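Local coordinates for protein putative exodeoxyribonuclease (Neisseria meningitidis, PDB 4B5F) that probably acts as an abasic-site endonuclease and double-strand 3'-5' exonuclease in DNA repair, using magnesium or manganese ions to hydrolyse phosphodiester bonds, at residues M1-S6 / S27-V32; V34-A39 / C147-I152. All coordinates share one frame; numbering follows the deposited sequence.

Contact 1 (M1-S6 / S27-V32)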
loop_
_atom_site.group_PDB
_atom_site.type_symbol
_atom_site.label_atom_id
_atom_site.label_comp_id
_atom_site.label_asym_id
_atom_site.label_seq_id
_atom_site.Cartn_x
_atom_site.Cartn_y
_atom_site.Cartn_z
ATOM N N MET A 1 20.296 6.743 -4.522
ATOM C CA MET A 1 18.865 6.874 -4.762
ATOM C C MET A 1 18.063 6.121 -3.705
ATOM O O MET A 1 18.461 5.043 -3.263
ATOM C CB MET A 1 18.507 6.357 -6.157
ATOM C CG MET A 1 19.258 7.047 -7.286
ATOM S SD MET A 1 18.849 8.796 -7.437
ATOM C CE MET A 1 17.109 8.696 -7.831
ATOM N N LEU A 2 16.934 6.696 -3.302
ATOM C CA LEU A 2 16.066 6.069 -2.310
ATOM C C LEU A 2 14.970 5.248 -2.981
ATOM O O LEU A 2 14.047 5.802 -3.569
ATOM C CB LEU A 2 15.440 7.130 -1.406
ATOM C CG LEU A 2 14.383 6.632 -0.417
ATOM C CD1 LEU A 2 14.977 5.610 0.540
ATOM C CD2 LEU A 2 13.770 7.795 0.347
ATOM N N LYS A 3 15.069 3.927 -2.888
ATOM C CA LYS A 3 14.089 3.052 -3.524
ATOM C C LYS A 3 13.078 2.496 -2.524
ATOM O O LYS A 3 13.436 1.744 -1.618
ATOM C CB LYS A 3 14.787 1.907 -4.259
ATOM C CG LYS A 3 13.830 0.953 -4.958
ATOM C CD LYS A 3 14.579 -0.118 -5.733
ATOM C CE LYS A 3 15.435 0.493 -6.831
ATOM N NZ LYS A 3 16.162 -0.548 -7.608
ATOM N N ILE A 4 11.815 2.871 -2.698
ATOM C CA ILE A 4 10.744 2.377 -1.841
ATOM C C ILE A 4 9.797 1.471 -2.620
ATOM O O ILE A 4 9.349 1.819 -3.714
ATOM C CB ILE A 4 9.932 3.531 -1.230
ATOM C CG1 ILE A 4 10.859 4.513 -0.512
ATOM C CG2 ILE A 4 8.872 2.991 -0.280
ATOM C CD1 ILE A 4 10.154 5.739 0.018
ATOM N N ILE A 5 9.498 0.307 -2.052
ATOM C CA ILE A 5 8.593 -0.640 -2.689
ATOM C C ILE A 5 7.351 -0.871 -1.838
ATOM O O ILE A 5 7.442 -1.036 -0.622
ATOM C CB ILE A 5 9.278 -1.997 -2.945
ATOM C CG1 ILE A 5 10.473 -1.828 -3.884
ATOM C CG2 ILE A 5 8.285 -2.996 -3.521
ATOM C CD1 ILE A 5 11.137 -3.133 -4.264
ATOM N N SER A 6 6.190 -0.875 -2.485
ATOM C CA SER A 6 4.941 -1.218 -1.817
ATOM C C SER A 6 4.383 -2.495 -2.431
ATOM O O SER A 6 4.073 -2.532 -3.620
ATOM C CB SER A 6 3.927 -0.082 -1.947
ATOM O OG SER A 6 2.721 -0.397 -1.272
ATOM N N SER A 27 15.930 -6.573 -5.560
ATOM C CA SER A 27 15.305 -5.332 -5.999
ATOM C C SER A 27 16.182 -4.132 -5.663
ATOM O O SER A 27 16.072 -3.077 -6.286
ATOM C CB SER A 27 13.929 -5.165 -5.353
ATOM O OG SER A 27 14.043 -5.042 -3.946
ATOM N N GLY A 28 17.051 -4.299 -4.671
ATOM C CA GLY A 28 17.910 -3.217 -4.226
ATOM C C GLY A 28 17.132 -2.140 -3.495
ATOM O O GLY A 28 17.600 -1.011 -3.343
ATOM N N ALA A 29 15.935 -2.493 -3.039
ATOM C CA ALA A 29 15.081 -1.555 -2.319
ATOM C C ALA A 29 15.689 -1.149 -0.980
ATOM O O ALA A 29 16.321 -1.959 -0.304
ATOM C CB ALA A 29 13.701 -2.157 -2.108
ATOM N N ASP A 30 15.491 0.110 -0.606
ATOM C CA ASP A 30 15.912 0.599 0.701
ATOM C C ASP A 30 14.817 0.344 1.727
ATOM O O ASP A 30 15.092 -0.015 2.873
ATOM C CB ASP A 30 16.231 2.093 0.641
ATOM C CG ASP A 30 17.409 2.401 -0.259
ATOM O OD1 ASP A 30 18.557 2.149 0.163
ATOM O OD2 ASP A 30 17.189 2.900 -1.383
ATOM N N ILE A 31 13.573 0.533 1.300
ATOM C CA ILE A 31 12.417 0.353 2.168
ATOM C C ILE A 31 11.338 -0.438 1.438
ATOM O O ILE A 31 10.984 -0.118 0.305
ATOM C CB ILE A 31 11.835 1.709 2.606
ATOM C CG1 ILE A 31 12.907 2.551 3.301
ATOM C CG2 ILE A 31 10.634 1.509 3.516
ATOM C CD1 ILE A 31 12.436 3.936 3.697
ATOM N N VAL A 32 10.823 -1.477 2.089
ATOM C CA VAL A 32 9.778 -2.307 1.506
ATOM C C VAL A 32 8.560 -2.381 2.424
ATOM O O VAL A 32 8.632 -2.927 3.522
ATOM C CB VAL A 32 10.282 -3.735 1.222
ATOM C CG1 VAL A 32 9.164 -4.588 0.640
ATOM C CG2 VAL A 32 11.484 -3.702 0.281
#

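Contact 2 (V34-A39 / C147-I152). With nucleotides of chain B; nucleotides of chain C.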
loop_
_atom_site.group_PDB
_atom_site.type_symbol
_atom_site.label_atom_id
_atom_site.label_comp_id
_atom_site.label_asym_id
_atom_site.label_seq_id
_atom_site.Cartn_x
_atom_site.Cartn_y
_atom_site.Cartn_z
ATOM N N VAL A 34 4.966 -3.935 3.078
ATOM C CA VAL A 34 4.144 -5.072 2.677
ATOM C C VAL A 34 2.779 -5.067 3.363
ATOM O O VAL A 34 2.642 -4.612 4.500
ATOM C CB VAL A 34 4.850 -6.421 2.951
ATOM C CG1 VAL A 34 6.155 -6.507 2.166
ATOM C CG2 VAL A 34 5.105 -6.598 4.436
ATOM N N GLN A 35 1.772 -5.576 2.658
ATOM C CA GLN A 35 0.422 -5.667 3.202
ATOM C C GLN A 35 -0.126 -7.086 3.079
ATOM O O GLN A 35 0.357 -7.881 2.270
ATOM C CB GLN A 35 -0.515 -4.677 2.506
ATOM C CG GLN A 35 -0.053 -3.230 2.577
ATOM C CD GLN A 35 0.992 -2.900 1.526
ATOM O OE1 GLN A 35 1.897 -2.100 1.762
ATOM N NE2 GLN A 35 0.864 -3.510 0.355
ATOM N N GLU A 36 -1.134 -7.391 3.888
ATOM C CA GLU A 36 -1.731 -8.723 3.931
ATOM C C GLU A 36 -0.724 -9.804 4.308
ATOM O O GLU A 36 -0.462 -10.722 3.531
ATOM C CB GLU A 36 -2.412 -9.069 2.605
ATOM C CG GLU A 36 -3.691 -8.293 2.349
ATOM C CD GLU A 36 -4.434 -8.780 1.120
ATOM O OE1 GLU A 36 -4.098 -9.872 0.614
ATOM O OE2 GLU A 36 -5.355 -8.074 0.662
ATOM N N LEU A 37 -0.161 -9.691 5.508
ATOM C CA LEU A 37 0.722 -10.725 6.027
ATOM C C LEU A 37 -0.047 -12.033 6.156
ATOM O O LEU A 37 0.512 -13.116 5.984
ATOM C CB LEU A 37 1.285 -10.319 7.391
ATOM C CG LEU A 37 2.191 -9.088 7.438
ATOM C CD1 LEU A 37 2.663 -8.831 8.863
ATOM C CD2 LEU A 37 3.378 -9.258 6.501
ATOM N N LYS A 38 -1.339 -11.917 6.451
ATOM C CA LYS A 38 -2.189 -13.074 6.712
ATOM C C LYS A 38 -1.515 -14.017 7.699
ATOM O O LYS A 38 -1.557 -15.239 7.548
ATOM C CB LYS A 38 -2.552 -13.792 5.413
ATOM C CG LYS A 38 -3.438 -12.959 4.501
ATOM C CD LYS A 38 -3.925 -13.751 3.302
ATOM C CE LYS A 38 -4.812 -12.893 2.417
ATOM N NZ LYS A 38 -5.339 -13.649 1.251
ATOM N N ALA A 39 -0.896 -13.426 8.714
ATOM C CA ALA A 39 -0.190 -14.178 9.737
ATOM C C ALA A 39 0.013 -13.310 10.970
ATOM O O ALA A 39 -0.007 -12.082 10.887
ATOM C CB ALA A 39 1.149 -14.660 9.205
ATOM N N CYS A 147 2.657 4.245 1.483
ATOM C CA CYS A 147 2.542 3.122 0.564
ATOM C C CYS A 147 1.422 2.201 1.006
ATOM O O CYS A 147 1.107 2.120 2.194
ATOM C CB CYS A 147 3.840 2.315 0.545
ATOM S SG CYS A 147 5.317 3.253 0.154
ATOM N N GLY A 148 0.826 1.490 0.055
ATOM C CA GLY A 148 -0.074 0.416 0.423
ATOM C C GLY A 148 -1.237 0.151 -0.505
ATOM O O GLY A 148 -1.355 0.747 -1.569
ATOM N N ASP A 149 -2.097 -0.765 -0.081
ATOM C CA ASP A 149 -3.290 -1.123 -0.827
ATOM C C ASP A 149 -4.459 -0.279 -0.334
ATOM O O ASP A 149 -5.016 -0.536 0.733
ATOM C CB ASP A 149 -3.576 -2.617 -0.650
ATOM C CG ASP A 149 -4.891 -3.044 -1.270
ATOM O OD1 ASP A 149 -5.481 -2.253 -2.035
ATOM O OD2 ASP A 149 -5.328 -4.180 -0.994
ATOM N N TRP A 150 -4.818 0.734 -1.117
ATOM C CA TRP A 150 -5.875 1.669 -0.748
ATOM C C TRP A 150 -7.260 1.159 -1.141
ATOM O O TRP A 150 -8.273 1.748 -0.769
ATOM C CB TRP A 150 -5.624 3.035 -1.390
ATOM C CG TRP A 150 -4.437 3.761 -0.829
ATOM C CD1 TRP A 150 -3.130 3.371 -0.891
ATOM C CD2 TRP A 150 -4.449 5.015 -0.133
ATOM N NE1 TRP A 150 -2.330 4.300 -0.269
ATOM C CE2 TRP A 150 -3.112 5.317 0.201
ATOM C CE3 TRP A 150 -5.457 5.907 0.240
ATOM C CZ2 TRP A 150 -2.764 6.475 0.894
ATOM C CZ3 TRP A 150 -5.107 7.056 0.926
ATOM C CH2 TRP A 150 -3.770 7.329 1.245
ATOM N N ASN A 151 -7.293 0.068 -1.900
ATOM C CA ASN A 151 -8.549 -0.561 -2.307
ATOM C C ASN A 151 -9.530 0.376 -3.004
ATOM O O ASN A 151 -10.744 0.185 -2.927
ATOM C CB ASN A 151 -9.231 -1.238 -1.116
ATOM C CG ASN A 151 -8.920 -2.718 -1.034
ATOM O OD1 ASN A 151 -8.683 -3.260 0.046
ATOM N ND2 ASN A 151 -8.912 -3.381 -2.184
ATOM N N ILE A 152 -9.001 1.388 -3.683
ATOM C CA ILE A 152 -9.830 2.304 -4.451
ATOM C C ILE A 152 -9.126 2.723 -5.733
ATOM O O ILE A 152 -7.974 3.159 -5.706
ATOM C CB ILE A 152 -10.185 3.575 -3.650
ATOM C CG1 ILE A 152 -10.908 3.217 -2.349
ATOM C CG2 ILE A 152 -11.046 4.507 -4.492
ATOM C CD1 ILE A 152 -11.255 4.421 -1.497
ATOM O "O5'" 3DR B 6 -10.511 -6.323 -1.984
ATOM P P 3DR B 6 -9.291 -7.128 -1.337
ATOM O OP1 3DR B 6 -8.229 -7.250 -2.361
ATOM O OP2 3DR B 6 -8.978 -6.528 -0.023
ATOM C "C2'" 3DR B 6 -11.953 -4.174 -5.779
ATOM C "C5'" 3DR B 6 -10.850 -6.548 -3.347
ATOM C "C4'" 3DR B 6 -11.934 -5.593 -3.815
ATOM O "O4'" 3DR B 6 -11.570 -4.233 -3.470
ATOM C "C1'" 3DR B 6 -11.155 -3.557 -4.636
ATOM C "C3'" 3DR B 6 -12.177 -5.616 -5.322
ATOM O "O3'" 3DR B 6 -13.514 -6.018 -5.570
ATOM P P DG C 10 -0.615 -18.121 3.074
ATOM O OP1 DG C 10 0.409 -17.150 3.520
ATOM O OP2 DG C 10 -0.197 -19.357 2.379
ATOM O "O5'" DG C 10 -1.506 -18.546 4.327
ATOM C "C5'" DG C 10 -2.180 -17.538 5.060
ATOM C "C4'" DG C 10 -3.298 -18.147 5.881
ATOM O "O4'" DG C 10 -4.311 -18.696 5.001
ATOM C "C3'" DG C 10 -2.872 -19.286 6.805
ATOM O "O3'" DG C 10 -3.249 -18.965 8.137
ATOM C "C2'" DG C 10 -3.636 -20.499 6.278
ATOM C "C1'" DG C 10 -4.850 -19.819 5.664
ATOM N N9 DG C 10 -5.583 -20.653 4.721
ATOM C C8 DG C 10 -5.077 -21.405 3.687
ATOM N N7 DG C 10 -5.997 -22.048 3.021
ATOM C C5 DG C 10 -7.185 -21.699 3.655
ATOM C C6 DG C 10 -8.519 -22.086 3.382
ATOM O O6 DG C 10 -8.933 -22.841 2.492
ATOM N N1 DG C 10 -9.418 -21.498 4.270
ATOM C C2 DG C 10 -9.074 -20.647 5.293
ATOM N N2 DG C 10 -10.079 -20.179 6.050
ATOM N N3 DG C 10 -7.829 -20.279 5.559
ATOM C C4 DG C 10 -6.944 -20.842 4.703
#

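Contact 1 (M1-S6 / S27-V32)
Ile4 pairs with Ile31 and Ile5 with Val32 in parallel register, and Ile31 is held by both backbone polar atoms: its N reaches Lys3 O at 3.2 Å, its O takes Ile5 N at 2.8 Å. Before the strand proper begins, Asp30 N gives Lys3 O a second donor in the carbonyl plane. Asp30 also extends the pairing with its side chain. Asp30 CG stands beside its own backbone N (chi1 -64°), and OD2 accepts Lys3 N through its anti lone pair at 2.8 Å, almost straight at 176°; a short acidic side chain thus stands in for a main-chain acceptor. Its CB meets Leu2 CD1 at 3.7 Å. Lys3 runs its methylenes along Ala29, and a bend at chi3 (-62°) brings NZ to Ser27 O at 2.9 Å. That carbonyl lies just past helix 20-26, where a positive amine would suit the partly negative helix end. Gly28, at positive phi, fits the turn that leaves this helix. On the face of Ile5 and Val32, Ile5 CD1 presses tightly on Ala29 CB at 3.5 Å, a close fit that suits the small Ala29. The segments form the ends of a beta-alpha-beta crossover through helices 12-15 and 20-26. Strand 2-8 lies between 31-35 and antiparallel 250-254, while Leu2, Ile4 and Ile31 face strands 103-109 and 143-147 of the second sheet in this DNase I-like fold.

Contact 2 (V34-A39 / C147-I152)
The carboxamide of Gln35 turns one face to Gly148, whose CA sits over it, 3.7 Å from Gln35 CD and 3.5 Å from OE1; Asp149 N lies above the same face. The bend at chi2 (82°) turns the amide broadside to the chain. Glycine fits beneath it, because its backbone angles, phi 148° and psi -175°, would jam a CB against the preceding carbonyl. Gln35 OE1 is held by Ser107 OG, which should favour this rotation of the amide. Across the corner, Gly148 O lies in the plane of the Trp150 ring, at its edge, while the ring meets Tyr222 edge-to-face. Two carboxylates come next: Glu36 OE2 and Asp149 OD2 stand 4.2 Å apart, with Asn8 ND2 hydrogen-bonded to the former and weakly to the latter. Asp149 OD1 takes Asn151 N at 2.9 Å from above the carboxylate plane, an Asx turn consistent with holding Asn151 toward the DNA. There Asn151 ND2 makes a weak bond to O5' of the abasic-site analogue 3DR6 of chain B at 3.4 Å. Glu36 binds magnesium and manganese in structures of this protein, and Asp149 and Asn151 are predicted to be catalytic. Acidic oxygens converging near OP2 of 3DR6 of chain B, 4.0 Å from Glu36 OE2, are therefore consistent with a divalent-cation site that positions and polarises the phosphodiester.

Contacts 1 and 2 follow one another along the chain and share strand 31-35, with their centres about 17 Å apart. Contact 1 is partly buried and structural, a seam of backbone bonds and aliphatic packing between neighbouring strands of one sheet. Contact 2 lies wholly buried near the centre of the chain, joins that strand's end to the loop after strand 143-147, and is polar, with an amide packed on backbone and carboxylates near the DNA phosphate. They meet at strand 2-8: Ser6 OG packs 3.0 Å from Gly148 N, and Ile4 CG2 lies 3.6 Å from Cys147 SG. The sheet framework therefore runs up to the residues predicted to be catalytic.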